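Local atomic coordinates of RNA-dependent RNA polymerase (Toscana virus, PDB entry 6QW0), a protein that probably cleaves capped host RNAs with its N-terminal, manganese-binding cap-snatching endonuclease, yielding primers for viral transcription. Residues A[29-37]-A[48-59]; A[122-132]-A[161-171]. All coordinates share one frame; numbering follows the deposited sequence. Where two conformers were deposited one is given.

Contact 1 (A[29-37]-A[48-59]). With SO4 (sulfate ion), chain E.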
loop_
_atom_site.group_PDB
_atom_site.type_symbol
_atom_site.label_atom_id
_atom_site.label_comp_id
_atom_site.label_asym_id
_atom_site.label_seq_id
_atom_site.Cartn_x
_atom_site.Cartn_y
_atom_site.Cartn_z
ATOM N N TYR A 29 9.097 18.059 8.690
ATOM C CA TYR A 29 9.626 19.180 9.470
ATOM C C TYR A 29 8.594 19.563 10.524
ATOM O O TYR A 29 8.072 18.682 11.225
ATOM C CB TYR A 29 10.128 20.297 8.552
ATOM C CG TYR A 29 11.265 19.838 7.672
ATOM C CD1 TYR A 29 11.489 20.390 6.417
ATOM C CD2 TYR A 29 12.116 18.834 8.105
ATOM C CE1 TYR A 29 12.547 19.952 5.621
ATOM C CE2 TYR A 29 13.163 18.390 7.324
ATOM C CZ TYR A 29 13.380 18.952 6.080
ATOM O OH TYR A 29 14.428 18.507 5.295
ATOM N N ASP A 30 8.261 20.831 10.682
ATOM C CA ASP A 30 7.379 21.261 11.757
ATOM C C ASP A 30 6.043 21.651 11.130
ATOM O O ASP A 30 5.728 22.830 10.960
ATOM C CB ASP A 30 8.040 22.404 12.507
ATOM C CG ASP A 30 7.321 22.758 13.774
ATOM O OD1 ASP A 30 6.245 22.171 14.027
ATOM O OD2 ASP A 30 7.833 23.608 14.523
ATOM N N THR A 31 5.247 20.631 10.778
ATOM C CA THR A 31 3.944 20.647 10.116
ATOM C C THR A 31 2.829 20.389 11.122
ATOM O O THR A 31 2.965 19.506 11.977
ATOM C CB THR A 31 3.882 19.583 9.013
ATOM O OG1 THR A 31 4.946 19.796 8.075
ATOM C CG2 THR A 31 2.557 19.633 8.264
ATOM N N PRO A 32 1.721 21.134 11.057
ATOM C CA PRO A 32 0.610 20.873 11.980
ATOM C C PRO A 32 0.050 19.475 11.781
ATOM O O PRO A 32 -0.044 18.971 10.661
ATOM C CB PRO A 32 -0.425 21.944 11.616
ATOM C CG PRO A 32 0.362 23.025 10.949
ATOM C CD PRO A 32 1.472 22.322 10.222
ATOM N N ILE A 33 -0.312 18.850 12.899
ATOM C CA ILE A 33 -0.886 17.516 12.933
ATOM C C ILE A 33 -2.308 17.659 13.471
ATOM O O ILE A 33 -2.499 18.294 14.511
ATOM C CB ILE A 33 -0.072 16.557 13.821
ATOM C CG1 ILE A 33 1.388 16.511 13.353
ATOM C CG2 ILE A 33 -0.701 15.167 13.875
ATOM C CD1 ILE A 33 2.307 15.768 14.317
ATOM N N PRO A 34 -3.326 17.134 12.801
ATOM C CA PRO A 34 -4.697 17.409 13.253
ATOM C C PRO A 34 -5.032 16.710 14.557
ATOM O O PRO A 34 -4.615 15.578 14.814
ATOM C CB PRO A 34 -5.568 16.880 12.106
ATOM C CG PRO A 34 -4.742 15.761 11.527
ATOM C CD PRO A 34 -3.295 16.239 11.629
ATOM N N ALA A 35 -5.802 17.414 15.387
ATOM C CA ALA A 35 -6.388 16.817 16.576
ATOM C C ALA A 35 -7.371 15.715 16.192
ATOM O O ALA A 35 -7.888 15.677 15.078
ATOM C CB ALA A 35 -7.125 17.875 17.399
ATOM N N TYR A 36 -7.625 14.818 17.139
ATOM C CA TYR A 36 -8.595 13.747 16.958
ATOM C C TYR A 36 -9.338 13.527 18.268
ATOM O O TYR A 36 -8.781 13.700 19.355
ATOM C CB TYR A 36 -7.931 12.416 16.491
ATOM C CG TYR A 36 -6.694 12.032 17.283
ATOM C CD1 TYR A 36 -5.437 12.502 16.915
ATOM C CD2 TYR A 36 -6.783 11.232 18.425
ATOM C CE1 TYR A 36 -4.301 12.182 17.649
ATOM C CE2 TYR A 36 -5.646 10.906 19.164
ATOM C CZ TYR A 36 -4.411 11.388 18.771
ATOM O OH TYR A 36 -3.279 11.080 19.504
ATOM N N VAL A 37 -10.610 13.157 18.157
ATOM C CA VAL A 37 -11.440 12.818 19.308
ATOM C C VAL A 37 -11.960 11.405 19.085
ATOM O O VAL A 37 -12.597 11.135 18.061
ATOM C CB VAL A 37 -12.606 13.803 19.496
ATOM C CG1 VAL A 37 -13.446 13.403 20.709
ATOM C CG2 VAL A 37 -12.091 15.234 19.639
ATOM N N ASP A 48 -13.253 11.642 15.151
ATOM C CA ASP A 48 -13.407 12.928 14.478
ATOM C C ASP A 48 -12.035 13.584 14.396
ATOM O O ASP A 48 -11.436 13.909 15.426
ATOM C CB ASP A 48 -14.395 13.832 15.218
ATOM C CG ASP A 48 -14.613 15.183 14.523
ATOM O OD1 ASP A 48 -14.029 15.445 13.445
ATOM O OD2 ASP A 48 -15.391 15.998 15.066
ATOM N N ILE A 49 -11.548 13.782 13.177
ATOM C CA ILE A 49 -10.219 14.338 12.938
ATOM C C ILE A 49 -10.377 15.786 12.505
ATOM O O ILE A 49 -11.183 16.093 11.618
ATOM C CB ILE A 49 -9.443 13.515 11.892
ATOM C CG1 ILE A 49 -9.248 12.087 12.408
ATOM C CG2 ILE A 49 -8.108 14.196 11.574
ATOM C CD1 ILE A 49 -8.750 11.117 11.374
ATOM N N ALA A 50 -9.630 16.688 13.150
ATOM C CA ALA A 50 -9.814 18.126 12.944
ATOM C C ALA A 50 -9.069 18.582 11.689
ATOM O O ALA A 50 -8.074 19.311 11.728
ATOM C CB ALA A 50 -9.356 18.896 14.178
ATOM N N THR A 51 -9.575 18.145 10.535
ATOM C CA THR A 51 -8.919 18.494 9.279
ATOM C C THR A 51 -8.939 19.997 9.014
ATOM O O THR A 51 -8.142 20.487 8.205
ATOM C CB THR A 51 -9.574 17.725 8.121
ATOM O OG1 THR A 51 -10.987 17.949 8.139
ATOM C CG2 THR A 51 -9.321 16.224 8.268
ATOM N N SER A 52 -9.811 20.748 9.696
ATOM C CA SER A 52 -9.795 22.200 9.565
ATOM C C SER A 52 -8.485 22.813 10.041
ATOM O O SER A 52 -8.157 23.931 9.635
ATOM C CB SER A 52 -10.958 22.818 10.346
ATOM O OG SER A 52 -10.859 22.534 11.734
ATOM N N GLU A 53 -7.734 22.115 10.891
ATOM C CA GLU A 53 -6.486 22.667 11.411
ATOM C C GLU A 53 -5.351 22.663 10.399
ATOM O O GLU A 53 -4.336 23.329 10.628
ATOM C CB GLU A 53 -6.052 21.900 12.663
ATOM C CG GLU A 53 -6.990 22.058 13.844
ATOM C CD GLU A 53 -6.567 21.247 15.050
ATOM O OE1 GLU A 53 -5.936 20.181 14.859
ATOM O OE2 GLU A 53 -6.874 21.669 16.189
ATOM N N LEU A 54 -5.484 21.940 9.295
ATOM C CA LEU A 54 -4.396 21.821 8.338
ATOM C C LEU A 54 -4.456 22.941 7.306
ATOM O O LEU A 54 -5.537 23.353 6.877
ATOM C CB LEU A 54 -4.448 20.451 7.666
ATOM C CG LEU A 54 -4.583 19.321 8.694
ATOM C CD1 LEU A 54 -4.403 17.968 8.041
ATOM C CD2 LEU A 54 -3.586 19.483 9.858
ATOM N N ALA A 55 -3.284 23.448 6.931
ATOM C CA ALA A 55 -3.207 24.450 5.880
ATOM C C ALA A 55 -3.442 23.801 4.525
ATOM O O ALA A 55 -3.094 22.638 4.299
ATOM C CB ALA A 55 -1.846 25.146 5.897
ATOM N N ASP A 56 -4.047 24.562 3.617
ATOM C CA ASP A 56 -4.311 24.054 2.278
ATOM C C ASP A 56 -3.012 23.593 1.628
ATOM O O ASP A 56 -2.044 24.354 1.544
ATOM C CB ASP A 56 -4.985 25.131 1.429
ATOM N N GLY A 57 -2.978 22.328 1.210
ATOM C CA GLY A 57 -1.836 21.785 0.509
ATOM C C GLY A 57 -0.702 21.263 1.369
ATOM O O GLY A 57 0.275 20.739 0.815
ATOM N N GLN A 58 -0.777 21.400 2.692
ATOM C CA GLN A 58 0.233 20.806 3.557
ATOM C C GLN A 58 0.082 19.287 3.554
ATOM O O GLN A 58 -0.930 18.742 3.108
ATOM C CB GLN A 58 0.103 21.337 4.985
ATOM C CG GLN A 58 -1.051 20.710 5.767
ATOM C CD GLN A 58 -0.931 20.900 7.272
ATOM O OE1 GLN A 58 -0.930 22.027 7.774
ATOM N NE2 GLN A 58 -0.810 19.796 7.996
ATOM N N SER A 59 1.097 18.594 4.069
ATOM C CA SER A 59 0.958 17.155 4.274
ATOM C C SER A 59 -0.265 16.860 5.136
ATOM O O SER A 59 -0.571 17.588 6.085
ATOM C CB SER A 59 2.212 16.573 4.928
ATOM O OG SER A 59 3.329 16.655 4.060
HETATM S S SO4 E . 11.026 14.744 9.113
HETATM O O1 SO4 E . 11.024 16.183 8.894
HETATM O O2 SO4 E . 10.588 14.445 10.473
HETATM O O3 SO4 E . 12.379 14.227 8.900
HETATM O O4 SO4 E . 10.108 14.138 8.161
HETATM O O HOH W 1 4.110 19.604 4.803
#

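Contact 2 (A[122-132]-A[161-171]). With MN3 (manganese (III) ion), chain C; SO4 (sulfate ion), chain G.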
loop_
_atom_site.group_PDB
_atom_site.type_symbol
_atom_site.label_atom_id
_atom_site.label_comp_id
_atom_site.label_asym_id
_atom_site.label_seq_id
_atom_site.Cartn_x
_atom_site.Cartn_y
_atom_site.Cartn_z
ATOM N N GLY A 122 -2.550 -4.991 -21.107
ATOM C CA GLY A 122 -2.370 -6.359 -20.675
ATOM C C GLY A 122 -1.276 -6.584 -19.658
ATOM O O GLY A 122 -0.839 -7.727 -19.494
ATOM N N HIS A 123 -0.791 -5.536 -19.010
ATOM C CA HIS A 123 0.108 -5.700 -17.885
ATOM C C HIS A 123 -0.706 -5.771 -16.600
ATOM O O HIS A 123 -1.823 -5.250 -16.521
ATOM C CB HIS A 123 1.107 -4.542 -17.811
ATOM C CG HIS A 123 2.154 -4.567 -18.887
ATOM N ND1 HIS A 123 2.011 -3.889 -20.079
ATOM C CD2 HIS A 123 3.367 -5.169 -18.942
ATOM C CE1 HIS A 123 3.083 -4.084 -20.827
ATOM N NE2 HIS A 123 3.917 -4.864 -20.164
ATOM N N VAL A 124 -0.143 -6.430 -15.593
ATOM C CA VAL A 124 -0.756 -6.502 -14.271
ATOM C C VAL A 124 0.231 -5.955 -13.253
ATOM O O VAL A 124 1.404 -6.339 -13.246
ATOM C CB VAL A 124 -1.170 -7.936 -13.906
ATOM C CG1 VAL A 124 -1.727 -7.962 -12.485
ATOM C CG2 VAL A 124 -2.205 -8.465 -14.916
ATOM N N TYR A 125 -0.234 -5.045 -12.407
ATOM C CA TYR A 125 0.612 -4.434 -11.394
ATOM C C TYR A 125 0.145 -4.921 -10.029
ATOM O O TYR A 125 -1.033 -4.791 -9.688
ATOM C CB TYR A 125 0.576 -2.908 -11.512
ATOM C CG TYR A 125 1.064 -2.438 -12.867
ATOM C CD1 TYR A 125 2.413 -2.211 -13.102
ATOM C CD2 TYR A 125 0.179 -2.286 -13.935
ATOM C CE1 TYR A 125 2.864 -1.809 -14.358
ATOM C CE2 TYR A 125 0.624 -1.898 -15.189
ATOM C CZ TYR A 125 1.963 -1.655 -15.392
ATOM O OH TYR A 125 2.394 -1.263 -16.639
ATOM N N VAL A 126 1.061 -5.516 -9.269
ATOM C CA VAL A 126 0.765 -6.025 -7.932
ATOM C C VAL A 126 1.475 -5.113 -6.941
ATOM O O VAL A 126 2.681 -4.879 -7.065
ATOM C CB VAL A 126 1.207 -7.491 -7.777
ATOM C CG1 VAL A 126 1.038 -7.965 -6.346
ATOM C CG2 VAL A 126 0.424 -8.399 -8.751
ATOM N N VAL A 127 0.721 -4.565 -5.982
ATOM C CA VAL A 127 1.254 -3.583 -5.037
ATOM C C VAL A 127 0.973 -4.072 -3.622
ATOM O O VAL A 127 -0.155 -4.463 -3.311
ATOM C CB VAL A 127 0.653 -2.179 -5.251
ATOM C CG1 VAL A 127 1.340 -1.173 -4.333
ATOM C CG2 VAL A 127 0.791 -1.737 -6.704
ATOM N N GLU A 128 1.996 -4.058 -2.767
ATOM C CA GLU A 128 1.819 -4.475 -1.382
ATOM C C GLU A 128 2.333 -3.382 -0.462
ATOM O O GLU A 128 3.429 -2.848 -0.684
ATOM C CB GLU A 128 2.527 -5.798 -1.087
ATOM C CG GLU A 128 2.419 -6.234 0.362
ATOM C CD GLU A 128 0.991 -6.529 0.820
ATOM O OE1 GLU A 128 0.086 -6.786 -0.004
ATOM O OE2 GLU A 128 0.774 -6.514 2.039
ATOM N N PHE A 129 1.527 -3.053 0.553
ATOM C CA PHE A 129 1.850 -2.051 1.564
ATOM C C PHE A 129 2.282 -2.739 2.853
ATOM O O PHE A 129 1.772 -3.801 3.208
ATOM C CB PHE A 129 0.642 -1.159 1.900
ATOM C CG PHE A 129 -0.104 -0.593 0.714
ATOM C CD1 PHE A 129 0.547 0.005 -0.352
ATOM C CD2 PHE A 129 -1.492 -0.607 0.719
ATOM C CE1 PHE A 129 -0.186 0.536 -1.420
ATOM C CE2 PHE A 129 -2.221 -0.076 -0.341
ATOM C CZ PHE A 129 -1.565 0.492 -1.404
ATOM N N THR A 130 3.191 -2.106 3.589
ATOM C CA THR A 130 3.555 -2.660 4.884
ATOM C C THR A 130 4.113 -1.532 5.743
ATOM O O THR A 130 4.409 -0.441 5.248
ATOM C CB THR A 130 4.541 -3.837 4.731
ATOM O OG1 THR A 130 4.694 -4.535 5.980
ATOM C CG2 THR A 130 5.892 -3.363 4.243
ATOM N N THR A 131 4.163 -1.779 7.051
ATOM C CA THR A 131 4.628 -0.794 8.024
ATOM C C THR A 131 5.688 -1.433 8.910
ATOM O O THR A 131 5.837 -2.655 8.951
ATOM C CB THR A 131 3.487 -0.280 8.915
ATOM O OG1 THR A 131 3.051 -1.344 9.773
ATOM C CG2 THR A 131 2.302 0.195 8.083
ATOM N N THR A 132 6.409 -0.587 9.644
ATOM C CA THR A 132 7.308 -1.069 10.681
ATOM C C THR A 132 7.371 -0.025 11.783
ATOM O O THR A 132 7.302 1.174 11.510
ATOM C CB THR A 132 8.723 -1.353 10.157
ATOM O OG1 THR A 132 9.531 -1.829 11.240
ATOM C CG2 THR A 132 9.365 -0.101 9.576
ATOM N N LYS A 161 -0.010 -13.065 -17.877
ATOM C CA LYS A 161 0.122 -11.665 -18.220
ATOM C C LYS A 161 1.350 -11.167 -17.478
ATOM O O LYS A 161 1.567 -11.563 -16.327
ATOM C CB LYS A 161 -1.092 -10.817 -17.809
ATOM C CG LYS A 161 -2.400 -11.255 -18.453
ATOM C CD LYS A 161 -3.597 -10.593 -17.778
ATOM C CE LYS A 161 -4.903 -11.119 -18.362
ATOM N NZ LYS A 161 -6.011 -11.097 -17.360
ATOM N N PRO A 162 2.142 -10.288 -18.086
ATOM C CA PRO A 162 3.314 -9.751 -17.381
ATOM C C PRO A 162 2.895 -9.015 -16.116
ATOM O O PRO A 162 1.879 -8.318 -16.083
ATOM C CB PRO A 162 3.947 -8.806 -18.408
ATOM C CG PRO A 162 2.853 -8.475 -19.344
ATOM C CD PRO A 162 1.959 -9.667 -19.408
ATOM N N ILE A 163 3.686 -9.199 -15.064
ATOM C CA ILE A 163 3.430 -8.575 -13.770
ATOM C C ILE A 163 4.629 -7.712 -13.392
ATOM O O ILE A 163 5.777 -8.120 -13.586
ATOM C CB ILE A 163 3.167 -9.643 -12.681
ATOM C CG1 ILE A 163 1.862 -10.393 -12.949
ATOM C CG2 ILE A 163 3.162 -9.004 -11.262
ATOM C CD1 ILE A 163 1.661 -11.602 -12.030
ATOM N N SER A 164 4.363 -6.537 -12.820
ATOM C CA SER A 164 5.381 -5.774 -12.106
ATOM C C SER A 164 4.981 -5.745 -10.639
ATOM O O SER A 164 3.813 -5.482 -10.329
ATOM C CB SER A 164 5.513 -4.355 -12.667
ATOM O OG SER A 164 5.999 -4.385 -14.000
ATOM N N LEU A 165 5.930 -6.048 -9.745
ATOM C CA LEU A 165 5.651 -6.170 -8.316
ATOM C C LEU A 165 6.219 -4.955 -7.593
ATOM O O LEU A 165 7.432 -4.728 -7.626
ATOM C CB LEU A 165 6.256 -7.450 -7.738
ATOM C CG LEU A 165 6.188 -7.647 -6.220
ATOM C CD1 LEU A 165 4.743 -7.663 -5.721
ATOM C CD2 LEU A 165 6.901 -8.945 -5.827
ATOM N N TYR A 166 5.349 -4.198 -6.919
ATOM C CA TYR A 166 5.746 -2.972 -6.232
ATOM C C TYR A 166 5.448 -3.088 -4.744
ATOM O O TYR A 166 4.428 -3.661 -4.347
ATOM C CB TYR A 166 5.019 -1.744 -6.798
ATOM C CG TYR A 166 5.514 -1.290 -8.151
ATOM C CD1 TYR A 166 6.772 -0.690 -8.290
ATOM C CD2 TYR A 166 4.730 -1.481 -9.297
ATOM C CE1 TYR A 166 7.227 -0.261 -9.526
ATOM C CE2 TYR A 166 5.178 -1.066 -10.540
ATOM C CZ TYR A 166 6.431 -0.475 -10.652
ATOM O OH TYR A 166 6.882 -0.048 -11.881
ATOM N N ILE A 167 6.327 -2.500 -3.928
ATOM C CA ILE A 167 6.223 -2.533 -2.469
ATOM C C ILE A 167 6.333 -1.113 -1.948
ATOM O O ILE A 167 7.139 -0.335 -2.461
ATOM C CB ILE A 167 7.342 -3.377 -1.826
ATOM C CG1 ILE A 167 7.469 -4.747 -2.504
ATOM C CG2 ILE A 167 7.121 -3.509 -0.327
ATOM C CD1 ILE A 167 6.305 -5.692 -2.269
ATOM N N ILE A 168 5.540 -0.781 -0.927
ATOM C CA ILE A 168 5.758 0.428 -0.128
ATOM C C ILE A 168 5.854 0.013 1.337
ATOM O O ILE A 168 4.876 -0.499 1.898
ATOM C CB ILE A 168 4.637 1.474 -0.299
ATOM C CG1 ILE A 168 4.336 1.725 -1.779
ATOM C CG2 ILE A 168 5.033 2.773 0.382
ATOM C CD1 ILE A 168 3.147 2.668 -2.000
ATOM N N ALA A 169 7.013 0.257 1.960
ATOM C CA ALA A 169 7.227 -0.010 3.386
ATOM C C ALA A 169 7.478 1.308 4.113
ATOM O O ALA A 169 8.453 2.002 3.811
ATOM C CB ALA A 169 8.416 -0.952 3.596
ATOM N N VAL A 170 6.602 1.663 5.076
ATOM C CA VAL A 170 6.717 2.944 5.773
ATOM C C VAL A 170 7.357 2.736 7.140
ATOM O O VAL A 170 7.123 1.720 7.806
ATOM C CB VAL A 170 5.342 3.637 5.905
ATOM C CG1 VAL A 170 4.408 2.813 6.767
ATOM C CG2 VAL A 170 5.504 5.054 6.463
ATOM N N HIS A 171 8.194 3.691 7.543
ATOM C CA HIS A 171 8.676 3.811 8.913
ATOM C C HIS A 171 8.500 5.263 9.354
ATOM O O HIS A 171 8.069 6.124 8.584
ATOM C CB HIS A 171 10.130 3.323 9.039
ATOM C CG HIS A 171 11.107 4.077 8.193
ATOM N ND1 HIS A 171 11.901 5.088 8.695
ATOM C CD2 HIS A 171 11.433 3.957 6.882
ATOM C CE1 HIS A 171 12.663 5.569 7.727
ATOM N NE2 HIS A 171 12.399 4.897 6.617
HETATM MN MN MN3 C . -0.212 -4.905 3.250
HETATM S S SO4 G . 1.842 -4.623 8.303
HETATM O O1 SO4 G . 1.523 -3.203 8.368
HETATM O O2 SO4 G . 0.657 -5.381 8.683
HETATM O O3 SO4 G . 2.262 -5.015 6.954
HETATM O O4 SO4 G . 2.921 -4.900 9.245
HETATM O O HOH W 2 -1.855 -6.402 4.061
HETATM O O HOH W 3 0.577 -6.071 5.145
#

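Contact 1 (A[29-37]-A[48-59])
The carboxamide of Q58 lies across P32 and alongside T31, its two polar atoms meeting different neighbours. NE2 of Q58 donates to the P32 carbonyl O at 2.9 Å, with that oxygen close to the amide plane, and also donates to the carbonyl of S59. OE1 of Q58 rests 3.4 Å from P32 CD and accepts the A55 N-H from above its own carbonyl plane. Three bonds therefore fix the rotation of the amide. Its approach depends on chi1 of Q58 (77°), which sets CG between the backbone N and the carbonyl carbon, with the chain extended beyond; T31 CG2 comes 3.4 Å from NE2 of Q58.

P34 is gripped by two aliphatic side chains. I49 lies beside the ring, pointing the same way, with I49 CG2 3.7 Å from P34 CG, whereas L54 runs obliquely and brings CD2 to within 3.7 Å of P34 CD. F191 of helix 183-203 also touches this proline. Just beyond this proline the segments become the paired ends of an antiparallel beta hairpin, strands 36-39 and 46-49: Y36 and I49 form a non-hydrogen-bonded pair, and V37 and D48 a hydrogen-bonded one. Past the I49 pair, A50 centres an inverse gamma turn while its N donates to A35 O at 2.8 Å. A35 N is taken by the carboxylate of E53, whose OE1 accepts it at 2.8 Å on the syn side, nearly straight (168° at the hydrogen) though 26° out of the carboxylate plane. Y36 directs its hydroxyl out of the pair to E202 of helix 183-203.

Contact 2 (A[122-132]-A[161-171])
The Y125 ring lies alongside that of Y166, both pointing the same way, and they meet edge against edge: Y125 CD1 is 3.9 Å from Y166 CE2, each near the plane of the other ring. Y125 also leans on the CB of S164, its direct partner across the strands. On the opposite face of the sheet V126 splits its methyls between two residues, CG2 against I163 CG2 (3.8 Å) and CG1 against L165 CD1 (3.8 Å). Backbone pairing is parallel and continuous from V124-I163 to T131-V170, the strand axes approaching to 4.7 Å at 16°.

Further along the V126 face, E128 leaves the strand with CG opposite the backbone N (chi1 177°) and then bends at chi2 (64°). That bend carries its carboxylate away from strand 163-171 to the manganese ion, which OE2 of E128 binds at 2.2 Å. The carbonyl O of F129 joins it at 2.3 Å, and two waters, H79 and D114 complete the site. The F129 ring, on the other face, lies beside I168. One of those waters donates to a sulfate, probably from the crystallisation liquor, that is also bound by T130 OG1 through O3 (2.7 Å) and by T131 OG1 through O1 (2.8 Å). Helix 136-157, which connects the two parallel strands in a beta-alpha-beta crossover, touches the E128, T130 and I167 side chains. A strand that supplies a metal-binding glutamate and carbonyl, joined to a parallel neighbour by a helical crossover, fits the PD-(D/E)XK nuclease core, consistent with a cap-snatching active site.

From the N terminus the chain first meets contact 1, which closes a short loop: only ten residues separate its segments, and they include the rest of the hairpin strands 36-39 and 46-49. Contact 2 opens well after that, beyond D114 and strand 115-118, and closes a longer crossover of 28 residues, 22 of them helical. The two loops are in series and neither nest nor cross. Their centres lie about 29 Å apart and their nearest atoms about 12 Å, so the peripheral hairpin and the central mixed sheet do not meet through these segments. Helix 183-203, later in the chain, relates them, touching P34 and Y36 of contact 1 and T131 and V170 of contact 2.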